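Local structure of YHR177W (Saccharomyces cerevisiae, 4M8B) at residues S74-V82 / Q179-P190. The protein probably acts as a DNA-binding transcription factor, the present chain being its WOPR domain in complex with double-stranded DNA. Sequence-based numbering, arbitrary orientation.
With nucleotides of chain B; nucleotides of chain A.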
ATOM      1  N   SER C  74     -10.428  -6.152  -6.143  1.00 33.17           N
ATOM      2  CA  SER C  74      -9.826  -4.824  -6.221  1.00 23.61           C
ATOM      3  C   SER C  74     -10.818  -3.754  -6.670  1.00 36.21           C
ATOM      4  O   SER C  74     -11.628  -3.981  -7.568  1.00 36.47           O
ATOM      5  CB  SER C  74      -8.637  -4.839  -7.179  1.00 22.88           C
ATOM      6  OG  SER C  74      -9.065  -5.030  -8.515  1.00 31.69           O
ATOM      7  N   ARG C  75     -10.745  -2.589  -6.031  1.00 28.64           N
ATOM      8  CA  ARG C  75     -11.451  -1.400  -6.499  1.00 39.27           C
ATOM      9  C   ARG C  75     -10.427  -0.308  -6.790  1.00 38.42           C
ATOM     10  O   ARG C  75      -9.323  -0.333  -6.248  1.00 46.80           O
ATOM     11  CB  ARG C  75     -12.465  -0.916  -5.457  1.00 33.94           C
ATOM     12  CG  ARG C  75     -13.657  -1.843  -5.265  1.00 38.59           C
ATOM     13  CD  ARG C  75     -14.538  -1.884  -6.505  1.00 40.16           C
ATOM     14  NE  ARG C  75     -15.656  -2.815  -6.355  1.00 39.85           N
ATOM     15  CZ  ARG C  75     -15.701  -4.026  -6.899  1.00 34.67           C
ATOM     16  NH1 ARG C  75     -14.690  -4.458  -7.639  1.00 43.60           N
ATOM     17  NH2 ARG C  75     -16.757  -4.802  -6.707  1.00 44.37           N
ATOM     18  N   ILE C  76     -10.779   0.643  -7.649  1.00 37.56           N
ATOM     19  CA  ILE C  76      -9.858   1.725  -7.983  1.00 27.91           C
ATOM     20  C   ILE C  76     -10.171   2.988  -7.183  1.00 26.66           C
ATOM     21  O   ILE C  76     -11.332   3.359  -7.011  1.00 38.35           O
ATOM     22  CB  ILE C  76      -9.881   2.061  -9.487  1.00 31.88           C
ATOM     23  CG1 ILE C  76      -9.867   0.781 -10.324  1.00 25.21           C
ATOM     24  CG2 ILE C  76      -8.707   2.953  -9.853  1.00 25.44           C
ATOM     25  CD1 ILE C  76      -9.816   1.038 -11.817  1.00 34.03           C
ATOM     26  N   SER C  77      -9.126   3.634  -6.681  1.00 30.80           N
ATOM     27  CA  SER C  77      -9.262   4.903  -5.984  1.00 35.59           C
ATOM     28  C   SER C  77      -8.147   5.813  -6.468  1.00 33.87           C
ATOM     29  O   SER C  77      -7.047   5.809  -5.918  1.00 28.11           O
ATOM     30  CB  SER C  77      -9.180   4.709  -4.469  1.00 32.60           C
ATOM     31  OG  SER C  77      -9.356   5.938  -3.783  1.00 43.73           O
ATOM     32  N   GLY C  78      -8.435   6.583  -7.512  1.00 40.42           N
ATOM     33  CA  GLY C  78      -7.420   7.392  -8.154  1.00 36.34           C
ATOM     34  C   GLY C  78      -6.492   6.509  -8.964  1.00 38.67           C
ATOM     35  O   GLY C  78      -6.911   5.878  -9.936  1.00 39.47           O
ATOM     36  N   LYS C  79      -5.229   6.460  -8.562  1.00 36.09           N
ATOM     37  CA  LYS C  79      -4.260   5.598  -9.218  1.00 34.21           C
ATOM     38  C   LYS C  79      -3.910   4.421  -8.317  1.00 36.70           C
ATOM     39  O   LYS C  79      -3.026   3.626  -8.635  1.00 27.30           O
ATOM     40  CB  LYS C  79      -3.007   6.396  -9.585  1.00 34.02           C
ATOM     41  CG  LYS C  79      -3.288   7.611 -10.454  1.00 40.60           C
ATOM     42  CD  LYS C  79      -2.010   8.356 -10.815  1.00 48.24           C
ATOM     43  CE  LYS C  79      -2.307   9.550 -11.709  1.00 41.17           C
ATOM     44  NZ  LYS C  79      -1.065  10.270 -12.107  1.00 45.64           N
ATOM     45  N   PHE C  80      -4.613   4.318  -7.193  1.00 32.37           N
ATOM     46  CA  PHE C  80      -4.396   3.232  -6.242  1.00 25.28           C
ATOM     47  C   PHE C  80      -5.385   2.096  -6.456  1.00 31.38           C
ATOM     48  O   PHE C  80      -6.492   2.307  -6.946  1.00 38.95           O
ATOM     49  CB  PHE C  80      -4.549   3.730  -4.803  1.00 23.54           C
ATOM     50  CG  PHE C  80      -3.503   4.717  -4.380  1.00 29.07           C
ATOM     51  CD1 PHE C  80      -2.223   4.297  -4.060  1.00 35.10           C
ATOM     52  CD2 PHE C  80      -3.806   6.065  -4.277  1.00 46.81           C
ATOM     53  CE1 PHE C  80      -1.258   5.206  -3.661  1.00 33.61           C
ATOM     54  CE2 PHE C  80      -2.848   6.978  -3.877  1.00 46.83           C
ATOM     55  CZ  PHE C  80      -1.572   6.548  -3.568  1.00 36.20           C
ATOM     56  N   LEU C  81      -4.975   0.889  -6.081  1.00 27.18           N
ATOM     57  CA  LEU C  81      -5.905  -0.221  -5.948  1.00 23.90           C
ATOM     58  C   LEU C  81      -6.211  -0.391  -4.464  1.00 27.55           C
ATOM     59  O   LEU C  81      -5.321  -0.266  -3.624  1.00 34.14           O
ATOM     60  CB  LEU C  81      -5.319  -1.507  -6.535  1.00 27.35           C
ATOM     61  CG  LEU C  81      -5.280  -1.554  -8.063  1.00 33.81           C
ATOM     62  CD1 LEU C  81      -4.696  -2.864  -8.569  1.00 22.16           C
ATOM     63  CD2 LEU C  81      -6.675  -1.339  -8.622  1.00 34.83           C
ATOM     64  N   VAL C  82      -7.471  -0.654  -4.139  1.00 24.11           N
ATOM     65  CA  VAL C  82      -7.879  -0.815  -2.748  1.00 24.64           C
ATOM     66  C   VAL C  82      -8.538  -2.172  -2.512  1.00 27.90           C
ATOM     67  O   VAL C  82      -9.290  -2.663  -3.352  1.00 30.31           O
ATOM     68  CB  VAL C  82      -8.837   0.309  -2.308  1.00 22.07           C
ATOM     69  CG1 VAL C  82      -9.325   0.067  -0.890  1.00 25.62           C
ATOM     70  CG2 VAL C  82      -8.146   1.651  -2.403  1.00 29.84           C
ATOM     71  N   GLN C 179       2.829  11.108 -12.545  1.00 51.38           N
ATOM     72  CA  GLN C 179       1.637  11.659 -13.177  1.00 65.36           C
ATOM     73  C   GLN C 179       1.278  10.894 -14.455  1.00 65.58           C
ATOM     74  O   GLN C 179       0.117  10.872 -14.868  1.00 63.82           O
ATOM     75  CB  GLN C 179       1.806  13.160 -13.444  1.00 62.71           C
ATOM     76  CG  GLN C 179       2.808  13.503 -14.534  1.00 86.98           C
ATOM     77  CD  GLN C 179       2.150  13.700 -15.887  1.00 90.48           C
ATOM     78  OE1 GLN C 179       0.934  13.878 -15.979  1.00 73.58           O
ATOM     79  NE2 GLN C 179       2.953  13.669 -16.946  1.00 71.78           N
ATOM     80  N   LYS C 180       2.275  10.256 -15.064  1.00 37.89           N
ATOM     81  CA  LYS C 180       2.061   9.454 -16.269  1.00 54.34           C
ATOM     82  C   LYS C 180       1.303   8.162 -15.973  1.00 56.90           C
ATOM     83  O   LYS C 180       0.822   7.494 -16.888  1.00 59.78           O
ATOM     84  CB  LYS C 180       3.397   9.105 -16.938  1.00 65.08           C
ATOM     85  CG  LYS C 180       4.109  10.270 -17.604  1.00 77.03           C
ATOM     86  CD  LYS C 180       5.223   9.774 -18.522  1.00 68.99           C
ATOM     87  CE  LYS C 180       6.297   9.013 -17.756  1.00 78.76           C
ATOM     88  NZ  LYS C 180       7.134   9.907 -16.907  1.00 60.94           N
ATOM     89  N   VAL C 181       1.207   7.812 -14.695  1.00 49.16           N
ATOM     90  CA  VAL C 181       0.604   6.545 -14.287  1.00 44.10           C
ATOM     91  C   VAL C 181      -0.926   6.576 -14.300  1.00 50.12           C
ATOM     92  O   VAL C 181      -1.539   7.547 -13.854  1.00 56.02           O
ATOM     93  CB  VAL C 181       1.099   6.120 -12.891  1.00 41.93           C
ATOM     94  CG1 VAL C 181       0.306   4.929 -12.379  1.00 40.69           C
ATOM     95  CG2 VAL C 181       2.584   5.802 -12.934  1.00 31.20           C
ATOM     96  N   ALA C 182      -1.531   5.506 -14.813  1.00 50.04           N
ATOM     97  CA  ALA C 182      -2.987   5.379 -14.868  1.00 38.32           C
ATOM     98  C   ALA C 182      -3.423   3.926 -14.692  1.00 44.29           C
ATOM     99  O   ALA C 182      -2.644   3.005 -14.928  1.00 51.79           O
ATOM    100  CB  ALA C 182      -3.518   5.937 -16.175  1.00 45.86           C
ATOM    101  N   VAL C 183      -4.675   3.729 -14.284  1.00 35.40           N
ATOM    102  CA  VAL C 183      -5.201   2.398 -14.001  1.00 43.26           C
ATOM    103  C   VAL C 183      -6.556   2.213 -14.679  1.00 40.55           C
ATOM    104  O   VAL C 183      -7.431   3.064 -14.540  1.00 45.30           O
ATOM    105  CB  VAL C 183      -5.367   2.183 -12.480  1.00 41.60           C
ATOM    106  CG1 VAL C 183      -5.793   0.753 -12.178  1.00 35.51           C
ATOM    107  CG2 VAL C 183      -4.078   2.521 -11.753  1.00 41.56           C
ATOM    108  N   GLY C 184      -6.729   1.106 -15.401  1.00 47.16           N
ATOM    109  CA  GLY C 184      -7.952   0.861 -16.151  1.00 43.87           C
ATOM    110  C   GLY C 184      -8.272   2.047 -17.042  1.00 39.92           C
ATOM    111  O   GLY C 184      -7.384   2.571 -17.715  1.00 35.79           O
ATOM    112  N   ASN C 185      -9.529   2.483 -17.049  1.00 32.60           N
ATOM    113  CA  ASN C 185      -9.833   3.783 -17.636  1.00 45.48           C
ATOM    114  C   ASN C 185      -9.353   4.876 -16.684  1.00 59.41           C
ATOM    115  O   ASN C 185      -9.445   4.727 -15.466  1.00 75.09           O
ATOM    116  CB  ASN C 185     -11.318   3.932 -18.015  1.00 30.37           C
ATOM    117  CG  ASN C 185     -12.266   3.835 -16.821  1.00 45.78           C
ATOM    118  OD1 ASN C 185     -12.044   4.437 -15.771  1.00 54.77           O
ATOM    119  ND2 ASN C 185     -13.352   3.093 -17.000  1.00 47.45           N
ATOM    120  N   GLY C 186      -8.811   5.958 -17.229  1.00 46.05           N
ATOM    121  CA  GLY C 186      -8.222   6.994 -16.397  1.00 50.60           C
ATOM    122  C   GLY C 186      -9.244   7.898 -15.735  1.00 51.66           C
ATOM    123  O   GLY C 186      -8.949   9.053 -15.433  1.00 62.90           O
ATOM    124  N   ARG C 187     -10.400   7.323 -15.461  1.00 43.55           N
ATOM    125  CA  ARG C 187     -11.546   8.066 -15.037  1.00 51.48           C
ATOM    126  C   ARG C 187     -11.832   8.095 -13.568  1.00 48.04           C
ATOM    127  O   ARG C 187     -12.674   8.807 -13.139  1.00 57.01           O
ATOM    128  CB  ARG C 187     -12.765   7.583 -15.802  1.00 52.48           C
ATOM    129  CG  ARG C 187     -12.729   7.882 -17.290  1.00 54.89           C
ATOM    130  CD  ARG C 187     -14.058   8.311 -17.810  1.00 37.26           C
ATOM    131  NE  ARG C 187     -15.038   7.273 -17.668  1.00 38.30           N
ATOM    132  CZ  ARG C 187     -15.165   6.280 -18.504  1.00 33.77           C
ATOM    133  NH1 ARG C 187     -14.378   6.208 -19.518  1.00 32.13           N
ATOM    134  NH2 ARG C 187     -16.081   5.386 -18.322  1.00 33.97           N
ATOM    135  N   SER C 188     -11.109   7.324 -12.799  1.00 57.39           N
ATOM    136  CA  SER C 188     -11.258   7.285 -11.344  1.00 58.80           C
ATOM    137  C   SER C 188     -10.681   8.547 -10.701  1.00 48.25           C
ATOM    138  O   SER C 188      -9.518   8.887 -10.920  1.00 41.49           O
ATOM    139  CB  SER C 188     -10.586   6.041 -10.759  1.00 45.32           C
ATOM    140  OG  SER C 188     -10.772   5.979  -9.355  1.00 43.85           O
ATOM    141  N   ASN C 189     -11.497   9.239  -9.911  1.00 36.07           N
ATOM    142  CA  ASN C 189     -11.081  10.498  -9.297  1.00 53.83           C
ATOM    143  C   ASN C 189     -11.956  10.886  -8.107  1.00 51.65           C
ATOM    144  O   ASN C 189     -12.784  11.791  -8.213  1.00 47.15           O
ATOM    145  CB  ASN C 189     -11.089  11.620 -10.340  1.00 48.66           C
ATOM    146  CG  ASN C 189     -10.402  12.883  -9.851  1.00 65.47           C
ATOM    147  OD1 ASN C 189      -9.542  12.836  -8.972  1.00 61.32           O
ATOM    148  ND2 ASN C 189     -10.778  14.021 -10.427  1.00 68.46           N
ATOM    149  N   PRO C 190     -11.772  10.198  -6.968  1.00 57.43           N
ATOM    150  CA  PRO C 190     -12.547  10.430  -5.739  1.00 60.70           C
ATOM    151  C   PRO C 190     -12.411  11.854  -5.196  1.00 60.29           C
ATOM    152  O   PRO C 190     -11.454  12.556  -5.523  1.00 51.95           O
ATOM    153  CB  PRO C 190     -11.932   9.437  -4.745  1.00 53.89           C
ATOM    154  CG  PRO C 190     -11.334   8.368  -5.596  1.00 49.35           C
ATOM    155  CD  PRO C 190     -10.832   9.074  -6.822  1.00 51.81           C
TER
ATOM    156  P    DT B   5     -15.269   8.668  -8.248  1.00 54.34           P
ATOM    157  OP1  DT B   5     -15.236   9.005  -6.806  1.00 50.67           O
ATOM    158  OP2  DT B   5     -14.009   8.381  -8.972  1.00 46.30           O
ATOM    159  O5'  DT B   5     -16.242   7.415  -8.438  1.00 38.47           O
ATOM    160  C5'  DT B   5     -17.556   7.481  -7.900  1.00 35.39           C
ATOM    161  C4'  DT B   5     -18.389   6.281  -8.311  1.00 35.01           C
ATOM    162  O4'  DT B   5     -18.276   6.058  -9.737  1.00 42.78           O
ATOM    163  C3'  DT B   5     -17.995   4.967  -7.647  1.00 38.92           C
ATOM    164  O3'  DT B   5     -19.083   4.540  -6.825  1.00 40.16           O
ATOM    165  C2'  DT B   5     -17.696   4.011  -8.804  1.00 34.77           C
ATOM    166  C1'  DT B   5     -18.371   4.673  -9.992  1.00 36.69           C
ATOM    167  N1   DT B   5     -17.739   4.410 -11.316  1.00 27.44           N
ATOM    168  C2   DT B   5     -18.259   3.446 -12.152  1.00 31.59           C
ATOM    169  O2   DT B   5     -19.228   2.755 -11.876  1.00 35.72           O
ATOM    170  N3   DT B   5     -17.587   3.319 -13.345  1.00 28.97           N
ATOM    171  C4   DT B   5     -16.482   4.042 -13.775  1.00 30.45           C
ATOM    172  O4   DT B   5     -15.950   3.850 -14.866  1.00 36.46           O
ATOM    173  C5   DT B   5     -16.003   5.035 -12.847  1.00 24.03           C
ATOM    174  C7   DT B   5     -14.811   5.891 -13.171  1.00 36.37           C
ATOM    175  C6   DT B   5     -16.646   5.168 -11.682  1.00 22.15           C
ATOM    176  P    DG B   4     -14.433  13.915 -12.547  1.00 57.77           P
ATOM    177  OP1  DG B   4     -14.489  14.704 -11.357  1.00 61.98           O
ATOM    178  OP2  DG B   4     -13.203  13.839 -13.286  1.00 45.17           O
ATOM    179  O5'  DG B   4     -15.068  12.541 -12.116  1.00 51.65           O
ATOM    180  C5'  DG B   4     -16.048  12.521 -11.086  1.00 39.90           C
ATOM    181  C4'  DG B   4     -16.650  11.148 -10.926  1.00 54.88           C
ATOM    182  O4'  DG B   4     -16.981  10.634 -12.218  1.00 48.81           O
ATOM    183  C3'  DG B   4     -15.748  10.087 -10.298  1.00 48.11           C
ATOM    184  O3'  DG B   4     -16.128   9.688  -8.993  1.00 46.42           O
ATOM    185  C2'  DG B   4     -15.980   8.863 -11.154  1.00 54.95           C
ATOM    186  C1'  DG B   4     -17.128   9.265 -12.040  1.00 45.34           C
ATOM    187  N9   DG B   4     -17.102   8.630 -13.340  1.00 38.95           N
ATOM    188  C8   DG B   4     -16.219   8.817 -14.369  1.00 38.19           C
ATOM    189  N7   DG B   4     -16.472   8.064 -15.397  1.00 31.26           N
ATOM    190  C5   DG B   4     -17.575   7.325 -15.012  1.00 26.46           C
ATOM    191  C6   DG B   4     -18.294   6.339 -15.702  1.00 30.86           C
ATOM    192  O6   DG B   4     -18.097   5.899 -16.830  1.00 31.61           O
ATOM    193  N1   DG B   4     -19.334   5.842 -14.938  1.00 21.21           N
ATOM    194  C2   DG B   4     -19.645   6.251 -13.674  1.00 31.62           C
ATOM    195  N2   DG B   4     -20.671   5.639 -13.093  1.00 24.01           N
ATOM    196  N3   DG B   4     -18.990   7.180 -13.023  1.00 28.46           N
ATOM    197  C4   DG B   4     -17.967   7.661 -13.742  1.00 25.46           C
TER
ATOM    198  P    DG A  11      -0.648  -3.556 -10.631  1.00 32.03           P
ATOM    199  OP1  DG A  11       0.097  -3.325 -11.885  1.00 28.07           O
ATOM    200  OP2  DG A  11      -0.053  -3.107  -9.353  1.00 44.47           O
ATOM    201  O5'  DG A  11      -2.094  -2.889 -10.774  1.00 33.76           O
ATOM    202  C5'  DG A  11      -2.595  -2.445 -12.040  1.00 40.92           C
ATOM    203  C4'  DG A  11      -3.111  -3.585 -12.905  1.00 44.89           C
ATOM    204  O4'  DG A  11      -3.885  -4.511 -12.114  1.00 39.48           O
ATOM    205  C3'  DG A  11      -4.080  -3.178 -14.006  1.00 49.63           C
ATOM    206  O3'  DG A  11      -3.365  -2.785 -15.171  1.00 40.65           O
ATOM    207  C2'  DG A  11      -4.930  -4.431 -14.228  1.00 36.70           C
ATOM    208  C1'  DG A  11      -4.763  -5.239 -12.947  1.00 27.12           C
ATOM    209  N9   DG A  11      -5.990  -5.524 -12.198  1.00 23.71           N
ATOM    210  C8   DG A  11      -6.287  -5.132 -10.915  1.00 34.46           C
ATOM    211  N7   DG A  11      -7.454  -5.550 -10.496  1.00 32.21           N
ATOM    212  C5   DG A  11      -7.962  -6.271 -11.567  1.00 25.22           C
ATOM    213  C6   DG A  11      -9.190  -6.960 -11.701  1.00 31.00           C
ATOM    214  O6   DG A  11     -10.109  -7.079 -10.875  1.00 21.97           O
ATOM    215  N1   DG A  11      -9.305  -7.558 -12.955  1.00 29.74           N
ATOM    216  C2   DG A  11      -8.356  -7.496 -13.949  1.00 35.86           C
ATOM    217  N2   DG A  11      -8.646  -8.136 -15.093  1.00 34.24           N
ATOM    218  N3   DG A  11      -7.202  -6.854 -13.833  1.00 34.18           N
ATOM    219  C4   DG A  11      -7.072  -6.266 -12.620  1.00 27.93           C
TER
HETATM  220  O   HOH W   1     -13.249   5.398  -8.840  1.00 42.63           O
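Val183 sits against the hairpin of strands 75-77 and 80-88. Its CG1 meets Ile76 CD1 at 4.0 Å and Leu81 CD2 at 4.2 Å, while CG2 lies by the carbonyl oxygen of Lys79. The Ile76 and Val183 side chains pass alongside, pointing opposite ways. Val183 and Leu81 are buried, so this apolar group is the close-packed part. Ile76 CG2 reaches on to Ser188.

The hairpin tip is a type II' turn from Ser77 to Phe80. There Gly78 N donates to Ser188 OG over 3.0 Å, with an N-H...O angle of 148°. The Ser188 hydroxyl is placed for this by standing anti to its own backbone N (chi1 -178°). Pro190 lies at the exposed rim, its CD 3.5 Å from Gly78 N.

Lys79 is a long extended arm that lays CD and CE along Val181 O. Its NZ is held by Glu16 in a salt bridge, by Leu178 O and, weakly, by Gln179 O. Gln179, exposed and poorly ordered, marks the loose solvent side.

The loop also turns to DNA. Arg187 NE donates to N7 (2.8 Å) and NH2 to O6 (2.6 Å) of DG4 of chain B, the two-bond arginine-guanine reading of the major groove. Asn189 N donates to OP2 of DT5 of chain B, which also receives a water bound to Ser188 OG. Ser74 OG donates to N7 of DG11 of chain A. The contact thus joins elements that bind both DNA strands, consistent with base-specific recognition.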